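Local coordinates for putative exported protein (Bacteroides fragilis, PDB 3FZX) that is of unknown function but probably binds a lipid or similar apolar molecule, having a YmcC-like barrel related to LolA and LolB, and carries bound calcium, at residues Phe9-Gln14 with Leu34-Asp39; Gln18-Cys23 with Val212-Lys217; Val50-Thr55 with Gly67-Arg72. One frame throughout, in Å; residues are numbered along the deposited sequence.

How the interactions relate
All three contacts belong to one closed antiparallel barrel, and illustrate how chemistry follows place. Interactions 2 and 3 are strand pairings of nearly equal buried area, rich in backbone hydrogen bonds. Interaction 2 joins the first and last strands and is partly exposed, mixing isoleucines with polar and charged residues. Interaction 3 is a more deeply buried hairpin pairing. Interaction 1 is buried but smaller: a loop meets strand 30-44 through side chains and, at Val-38, loop backbone oxygens, by aromatic and aliphatic packing. That strand lies between strands 18-25 and 47-58, with Tyr-36 N bonded to Ile-19 O and Asn-53 N to Arg-37 O, so interaction 1 touches both others, which do not touch each other.

Interaction 1. Residues Phe9-Gln14 with Leu34-Asp39; sequences FFFPNQ and LVYRVD
Asn-13 ND2 is shared by two oxygens, Asn-192 OD1 and the backbone carbonyl of Phe-11, and the second of these bonds ties down the loop that sets Phe-11 against Tyr-36 and Pro-12 against Val-38. Within the loop, Asn-13 ND2 lies 3.1 Å from Phe-11 O, almost straight out from the carbonyl. The side chain of Asn-13 itself starts away from strand 30-44, so it shapes the loop and leaves the packing to its neighbours. Phe-11 meets Tyr-36 edge to face, the planes standing at 74°. Phe-11 CZ is 4.0 Å from Tyr-36 CD1. The Phe-11 ring reaches across to the tyrosine because chi1 (-163°) sets CG opposite the backbone N, while Pro-12 CD lies over one face of the Phe-11 ring, toward the rim. This is the loop preceding the first strand of a closed antiparallel barrel, laid against the wall. Phe-11 also touches Ala-52 of strand 47-58 and Met-69 and Ala-71 of strand 63-74, and Tyr-36 OH is hydrogen-bonded to Asp-84 OD1. Farther along the loop the packing turns aliphatic. Pro-12 CB rests 3.7 Å from Val-38 CG2, the two side chains meeting at a slant. Both methyls and CB of Val-38 gather round Gln-14 O, which lies 3.3 Å from Val-38 CB.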
# COMPACT_ATOMS: atom_id res chain seq x y z
N PHE A 9 16.70 -8.47 2.04
CA PHE A 9 15.70 -7.93 1.12
C PHE A 9 15.08 -9.13 0.41
O PHE A 9 15.72 -9.76 -0.42
CB PHE A 9 16.39 -6.94 0.16
CG PHE A 9 15.45 -6.06 -0.61
CD1 PHE A 9 14.96 -6.46 -1.84
CD2 PHE A 9 15.10 -4.81 -0.13
CE1 PHE A 9 14.09 -5.66 -2.56
CE2 PHE A 9 14.22 -3.98 -0.83
CZ PHE A 9 13.73 -4.39 -2.07
N PHE A 10 13.83 -9.45 0.72
CA PHE A 10 13.18 -10.68 0.24
C PHE A 10 12.47 -10.52 -1.10
O PHE A 10 11.28 -10.71 -1.18
CB PHE A 10 12.20 -11.15 1.32
CG PHE A 10 12.88 -11.46 2.59
CD1 PHE A 10 13.77 -12.53 2.65
CD2 PHE A 10 12.74 -10.64 3.70
CE1 PHE A 10 14.45 -12.82 3.82
CE2 PHE A 10 13.43 -10.92 4.86
CZ PHE A 10 14.28 -12.02 4.93
N PHE A 11 13.23 -10.17 -2.13
CA PHE A 11 12.71 -9.92 -3.47
C PHE A 11 13.90 -9.64 -4.39
O PHE A 11 14.92 -9.15 -3.94
CB PHE A 11 11.75 -8.69 -3.48
CG PHE A 11 10.87 -8.62 -4.71
CD1 PHE A 11 9.77 -9.47 -4.84
CD2 PHE A 11 11.14 -7.71 -5.72
CE1 PHE A 11 8.96 -9.43 -5.97
CE2 PHE A 11 10.32 -7.64 -6.86
CZ PHE A 11 9.24 -8.51 -7.00
N PRO A 12 13.81 -9.97 -5.68
CA PRO A 12 14.94 -9.60 -6.52
C PRO A 12 15.18 -8.10 -6.53
O PRO A 12 14.24 -7.32 -6.42
CB PRO A 12 14.52 -10.07 -7.91
CG PRO A 12 13.05 -10.21 -7.82
CD PRO A 12 12.81 -10.73 -6.45
N ASN A 13 16.44 -7.71 -6.63
CA ASN A 13 16.79 -6.32 -6.59
C ASN A 13 17.82 -5.83 -7.62
O ASN A 13 18.22 -4.69 -7.55
CB ASN A 13 17.16 -5.94 -5.14
CG ASN A 13 18.17 -6.85 -4.54
OD1 ASN A 13 19.34 -6.64 -4.73
ND2 ASN A 13 17.72 -7.89 -3.82
N GLN A 14 18.20 -6.65 -8.60
CA GLN A 14 19.05 -6.18 -9.71
C GLN A 14 18.17 -5.76 -10.87
O GLN A 14 17.35 -6.55 -11.31
CB GLN A 14 19.97 -7.29 -10.25
CG GLN A 14 20.78 -8.00 -9.20
CD GLN A 14 21.78 -9.01 -9.79
OE1 GLN A 14 21.90 -9.17 -11.03
NE2 GLN A 14 22.48 -9.70 -8.90
N LEU A 34 3.46 -16.76 -13.29
CA LEU A 34 3.66 -15.39 -12.82
C LEU A 34 5.12 -14.99 -13.07
O LEU A 34 6.06 -15.72 -12.71
CB LEU A 34 3.35 -15.29 -11.32
CG LEU A 34 3.61 -13.92 -10.64
CD1 LEU A 34 2.81 -12.74 -11.31
CD2 LEU A 34 3.36 -13.98 -9.11
N VAL A 35 5.30 -13.82 -13.68
CA VAL A 35 6.63 -13.32 -14.06
C VAL A 35 6.81 -11.92 -13.48
O VAL A 35 5.97 -11.04 -13.72
CB VAL A 35 6.81 -13.22 -15.59
CG1 VAL A 35 8.25 -12.79 -15.92
CG2 VAL A 35 6.47 -14.52 -16.27
N TYR A 36 7.87 -11.74 -12.70
CA TYR A 36 8.23 -10.44 -12.16
C TYR A 36 9.49 -9.98 -12.86
O TYR A 36 10.40 -10.79 -13.08
CB TYR A 36 8.56 -10.55 -10.68
CG TYR A 36 7.41 -10.77 -9.75
CD1 TYR A 36 6.45 -9.77 -9.55
CD2 TYR A 36 7.31 -11.95 -9.01
CE1 TYR A 36 5.38 -9.96 -8.63
CE2 TYR A 36 6.26 -12.14 -8.11
CZ TYR A 36 5.29 -11.15 -7.92
OH TYR A 36 4.26 -11.35 -7.02
N ARG A 37 9.57 -8.70 -13.22
CA ARG A 37 10.81 -8.12 -13.73
C ARG A 37 11.13 -6.82 -12.98
O ARG A 37 10.29 -5.90 -12.90
CB ARG A 37 10.71 -7.87 -15.24
CG ARG A 37 12.02 -7.33 -15.84
CD ARG A 37 11.92 -6.97 -17.33
NE ARG A 37 10.71 -6.22 -17.70
CZ ARG A 37 10.49 -4.92 -17.49
NH1 ARG A 37 11.39 -4.14 -16.88
NH2 ARG A 37 9.34 -4.39 -17.89
N VAL A 38 12.34 -6.76 -12.42
CA VAL A 38 12.81 -5.59 -11.69
C VAL A 38 13.01 -4.44 -12.69
O VAL A 38 13.83 -4.56 -13.60
CB VAL A 38 14.14 -5.86 -10.96
CG1 VAL A 38 14.69 -4.55 -10.35
CG2 VAL A 38 13.96 -6.93 -9.88
N ASP A 39 12.23 -3.38 -12.54
CA ASP A 39 12.29 -2.21 -13.43
C ASP A 39 13.32 -1.22 -12.91
O ASP A 39 14.17 -0.78 -13.66
CB ASP A 39 10.93 -1.51 -13.51
CG ASP A 39 10.81 -0.56 -14.73
OD1 ASP A 39 10.86 -1.07 -15.86
OD2 ASP A 39 10.65 0.67 -14.57

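Interaction 2. Residues Gln18-Cys23 with Val212-Lys217; sequences QITRNC and VLERIK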
# COMPACT_ATOMS: atom_id res chain seq x y z
N GLN A 18 14.64 -11.20 -13.62
CA GLN A 18 13.32 -11.76 -13.93
C GLN A 18 13.10 -13.10 -13.21
O GLN A 18 13.93 -13.99 -13.32
CB GLN A 18 13.22 -11.95 -15.44
CG GLN A 18 11.85 -11.73 -15.99
CD GLN A 18 11.85 -11.66 -17.49
OE1 GLN A 18 11.44 -12.61 -18.16
NE2 GLN A 18 12.33 -10.55 -18.04
N ILE A 19 12.03 -13.20 -12.45
CA ILE A 19 11.70 -14.38 -11.65
C ILE A 19 10.38 -14.92 -12.18
O ILE A 19 9.45 -14.14 -12.40
CB ILE A 19 11.46 -14.03 -10.14
CG1 ILE A 19 12.74 -13.51 -9.48
CG2 ILE A 19 10.96 -15.23 -9.34
CD1 ILE A 19 13.90 -14.35 -9.66
N THR A 20 10.31 -16.23 -12.41
CA THR A 20 9.09 -16.90 -12.86
C THR A 20 8.68 -17.89 -11.81
O THR A 20 9.50 -18.66 -11.33
CB THR A 20 9.33 -17.62 -14.16
OG1 THR A 20 9.84 -16.69 -15.10
CG2 THR A 20 8.01 -18.26 -14.71
N ARG A 21 7.39 -17.87 -11.46
CA ARG A 21 6.82 -18.84 -10.56
C ARG A 21 5.60 -19.50 -11.25
O ARG A 21 4.76 -18.82 -11.85
CB ARG A 21 6.45 -18.15 -9.25
CG ARG A 21 6.30 -19.14 -8.11
CD ARG A 21 6.40 -18.55 -6.72
NE ARG A 21 5.13 -17.94 -6.33
CZ ARG A 21 4.90 -16.64 -6.23
NH1 ARG A 21 5.86 -15.75 -6.45
NH2 ARG A 21 3.68 -16.22 -5.89
N ASN A 22 5.51 -20.82 -11.16
CA ASN A 22 4.42 -21.59 -11.76
C ASN A 22 3.36 -21.90 -10.71
O ASN A 22 3.70 -22.15 -9.54
CB ASN A 22 4.94 -22.90 -12.39
CG ASN A 22 5.62 -22.67 -13.72
OD1 ASN A 22 5.73 -21.55 -14.20
ND2 ASN A 22 6.07 -23.74 -14.33
N CYS A 23 2.08 -21.92 -11.14
CA CYS A 23 0.93 -22.23 -10.27
C CYS A 23 0.27 -23.50 -10.70
O CYS A 23 0.03 -23.67 -11.90
CB CYS A 23 -0.11 -21.11 -10.37
SG CYS A 23 0.64 -19.52 -9.92
N VAL A 212 5.42 -22.85 -7.15
CA VAL A 212 6.83 -23.15 -6.98
C VAL A 212 7.65 -22.27 -7.92
O VAL A 212 7.32 -22.10 -9.10
CB VAL A 212 7.15 -24.65 -7.31
CG1 VAL A 212 8.60 -24.99 -6.96
CG2 VAL A 212 6.18 -25.59 -6.58
N LEU A 213 8.72 -21.69 -7.39
CA LEU A 213 9.70 -20.94 -8.17
C LEU A 213 10.18 -21.82 -9.31
O LEU A 213 10.58 -22.96 -9.11
CB LEU A 213 10.89 -20.56 -7.28
CG LEU A 213 12.02 -19.74 -7.93
CD1 LEU A 213 11.53 -18.41 -8.42
CD2 LEU A 213 13.18 -19.62 -6.94
N GLU A 214 10.13 -21.27 -10.52
CA GLU A 214 10.46 -21.99 -11.73
C GLU A 214 11.77 -21.51 -12.38
O GLU A 214 12.51 -22.32 -12.92
CB GLU A 214 9.28 -21.85 -12.71
CG GLU A 214 9.48 -22.42 -14.12
CD GLU A 214 9.64 -23.92 -14.16
OE1 GLU A 214 9.33 -24.57 -13.15
OE2 GLU A 214 10.03 -24.46 -15.22
N ARG A 215 12.04 -20.21 -12.36
CA ARG A 215 13.21 -19.69 -13.05
C ARG A 215 13.67 -18.33 -12.50
O ARG A 215 12.83 -17.49 -12.15
CB ARG A 215 12.87 -19.55 -14.55
CG ARG A 215 14.04 -19.19 -15.46
CD ARG A 215 13.60 -18.83 -16.87
NE ARG A 215 14.75 -18.36 -17.66
CZ ARG A 215 14.71 -17.84 -18.90
NH1 ARG A 215 13.55 -17.71 -19.55
NH2 ARG A 215 15.84 -17.45 -19.49
N ILE A 216 14.99 -18.15 -12.43
CA ILE A 216 15.65 -16.89 -12.11
C ILE A 216 16.53 -16.54 -13.32
O ILE A 216 17.35 -17.35 -13.71
CB ILE A 216 16.54 -17.03 -10.85
CG1 ILE A 216 15.68 -17.32 -9.60
CG2 ILE A 216 17.33 -15.75 -10.61
CD1 ILE A 216 16.47 -17.82 -8.40
N LYS A 217 16.33 -15.38 -13.92
CA LYS A 217 17.13 -14.91 -15.06
C LYS A 217 17.69 -13.55 -14.63
O LYS A 217 16.94 -12.57 -14.49
CB LYS A 217 16.26 -14.74 -16.31
CG LYS A 217 17.02 -14.32 -17.59
CD LYS A 217 16.07 -13.78 -18.65
CE LYS A 217 16.79 -13.44 -19.96
NZ LYS A 217 15.90 -12.74 -20.96
O HOH W 1 12.55 -15.97 -15.00
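The carboxylate of Glu-214 lies over one face of the Asn-22 amide, the two planes only 9° apart. Asn-22 ND2 is 3.6 Å from Glu-214 OE1, but the oxygen sits above the amide rather than in front of an N-H, and the pair is a packing contact; ND2 gives its hydrogen bond to Tyr-24 OH. A bend in Glu-214 at chi2 (66°) folds the carboxylate over the amide. These residues belong to the seam of the barrel, where the first strand, 18-25, pairs antiparallel with the last, 207-217, and closes the sheet. The pairing is regular at both ends, Gln-18 with Lys-217 and Asn-22 with Val-212 each exchanging two backbone bonds, but a classic beta bulge interrupts it. Glu-214 and Arg-215 both face Thr-20, whose oxygen accepts from both: Thr-20 O is 2.8 Å from Glu-214 N and 3.1 Å from Arg-215 N, the two donors arriving from the same face of the carbonyl. On the side carrying Ile-19, Arg-21 and Leu-213, the fit is tight. Ile-19 CG2 comes to 3.4 Å from Leu-213 CD1, and its other branch runs alongside Ile-216, with Ile-19 CD1 3.5 Å from Ile-216 CG1. Arg-21 lays its CG against Val-212 O, while its guanidinium forms a salt bridge with Asp-84. On the other side a water sits 2.8 Å from Thr-20 OG1 and makes weak bonds to Gln-18 O and Arg-215 O.

Interaction 3. Residues Val50-Thr55 with Gly67-Arg72; sequences VVANYT and GQMVAR
Tyr-54 lays its ring across the partner strand over Gly-67, taking up the room beside the backbone that the lack of a side chain leaves to it. Gly-67 CA lies 3.8 Å from the centroid of the Tyr-54 ring, 23° off the ring normal, a CH-pi contact over the face; Gly-67 N is over the same ring, displaced toward its rim. At the edge of the ring are Gln-68 O, 3.4 Å from Tyr-54 CE2, and the side chain of Met-69, whose CG approaches Tyr-54 CD2 to 3.6 Å. The torsion explains the placement: Tyr-54 CG stands between its own backbone N and carbonyl carbon (chi1 63°), turning the ring over the partner strand. Met-69, a selenomethionine here, bends twice along its chain and brings SE beside Ala-52 CB.

On the opposite side of the sheet, Asn-53 and Gln-68 run side by side with nearly coplanar amides. Their weak hydrogen bond, Asn-53 ND2 to Gln-68 OE1, spans 3.0 Å but is bent to 130° at the hydrogen. Val-51 CG1 packs against the same glutamine, and Val-51 CG2 meets Val-70 CG2.

Six backbone bonds hold these side chains in register, two for each of the pairs Val-50 with Ala-71, Ala-52 with Met-69 and Tyr-54 with Gly-67. Farther out, Tyr-54 touches Tyr-36 and Ala-71 touches Phe-78, whereas Val-51 packs on Tyr-132 of the second subunit, and Arg-72 bonds Met-102 O and Thr-128 O of that subunit. The whole is an antiparallel beta hairpin with a cross-strand tyrosine-glycine pair, forming one stretch of a closed barrel wall.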
# COMPACT_ATOMS: atom_id res chain seq x y z
N VAL A 50 12.36 -1.10 -4.62
CA VAL A 50 12.39 -1.81 -5.92
C VAL A 50 11.01 -1.73 -6.54
O VAL A 50 10.04 -2.10 -5.91
CB VAL A 50 12.81 -3.29 -5.77
CG1 VAL A 50 12.47 -4.10 -7.03
CG2 VAL A 50 14.28 -3.43 -5.43
N VAL A 51 10.92 -1.22 -7.77
CA VAL A 51 9.69 -1.20 -8.53
C VAL A 51 9.83 -2.33 -9.56
O VAL A 51 10.81 -2.36 -10.31
CB VAL A 51 9.49 0.18 -9.23
CG1 VAL A 51 8.32 0.15 -10.23
CG2 VAL A 51 9.27 1.31 -8.18
N ALA A 52 8.88 -3.27 -9.56
CA ALA A 52 8.90 -4.38 -10.53
C ALA A 52 7.60 -4.44 -11.31
O ALA A 52 6.56 -4.09 -10.78
CB ALA A 52 9.14 -5.70 -9.82
N ASN A 53 7.68 -4.85 -12.57
CA ASN A 53 6.50 -5.16 -13.39
C ASN A 53 6.12 -6.62 -13.21
O ASN A 53 7.01 -7.47 -13.20
CB ASN A 53 6.80 -4.95 -14.86
CG ASN A 53 7.19 -3.53 -15.17
OD1 ASN A 53 8.15 -3.29 -15.90
ND2 ASN A 53 6.46 -2.57 -14.62
N TYR A 54 4.83 -6.91 -13.07
CA TYR A 54 4.34 -8.29 -13.00
C TYR A 54 3.45 -8.57 -14.18
O TYR A 54 2.79 -7.66 -14.69
CB TYR A 54 3.60 -8.59 -11.70
CG TYR A 54 2.32 -7.82 -11.46
CD1 TYR A 54 1.10 -8.23 -12.01
CD2 TYR A 54 2.32 -6.68 -10.66
CE1 TYR A 54 -0.08 -7.52 -11.79
CE2 TYR A 54 1.14 -5.97 -10.43
CZ TYR A 54 -0.05 -6.39 -10.99
OH TYR A 54 -1.19 -5.69 -10.73
N THR A 55 3.47 -9.84 -14.60
CA THR A 55 2.55 -10.41 -15.56
C THR A 55 2.05 -11.76 -15.02
O THR A 55 2.81 -12.56 -14.49
CB THR A 55 3.21 -10.62 -16.89
OG1 THR A 55 3.59 -9.35 -17.40
CG2 THR A 55 2.25 -11.24 -17.88
N GLY A 67 0.81 -5.32 -14.18
CA GLY A 67 0.89 -4.08 -13.44
C GLY A 67 2.27 -3.89 -12.86
O GLY A 67 3.25 -4.48 -13.34
N GLN A 68 2.34 -3.02 -11.87
CA GLN A 68 3.58 -2.76 -11.19
C GLN A 68 3.36 -3.04 -9.74
O GLN A 68 2.24 -3.01 -9.26
CB GLN A 68 4.01 -1.32 -11.37
CG GLN A 68 4.38 -1.00 -12.80
CD GLN A 68 5.23 0.25 -12.91
OE1 GLN A 68 6.28 0.24 -13.55
NE2 GLN A 68 4.80 1.33 -12.27
N MSE A 69 4.44 -3.37 -9.06
CA MSE A 69 4.40 -3.58 -7.62
C MSE A 69 5.70 -3.08 -6.99
O MSE A 69 6.64 -2.71 -7.71
CB MSE A 69 4.08 -5.03 -7.31
CG MSE A 69 4.82 -6.02 -8.12
SE MSE A 69 6.16 -6.74 -7.03
CE MSE A 69 5.00 -8.06 -6.12
N VAL A 70 5.73 -3.07 -5.67
CA VAL A 70 6.88 -2.56 -4.95
C VAL A 70 7.34 -3.47 -3.83
O VAL A 70 6.52 -4.07 -3.13
CB VAL A 70 6.57 -1.15 -4.43
CG1 VAL A 70 7.69 -0.61 -3.56
CG2 VAL A 70 6.32 -0.24 -5.63
N ALA A 71 8.66 -3.59 -3.69
CA ALA A 71 9.32 -4.29 -2.59
C ALA A 71 10.21 -3.22 -1.95
O ALA A 71 10.80 -2.41 -2.68
CB ALA A 71 10.17 -5.43 -3.07
N ARG A 72 10.31 -3.22 -0.62
CA ARG A 72 11.09 -2.22 0.07
C ARG A 72 11.62 -2.59 1.45
O ARG A 72 11.02 -3.38 2.18
CB ARG A 72 10.32 -0.90 0.22
CG ARG A 72 9.13 -0.94 1.14
CD ARG A 72 8.61 0.45 1.60
NE ARG A 72 8.30 1.37 0.51
CZ ARG A 72 7.50 2.44 0.61
NH1 ARG A 72 6.83 2.70 1.73
NH2 ARG A 72 7.34 3.23 -0.44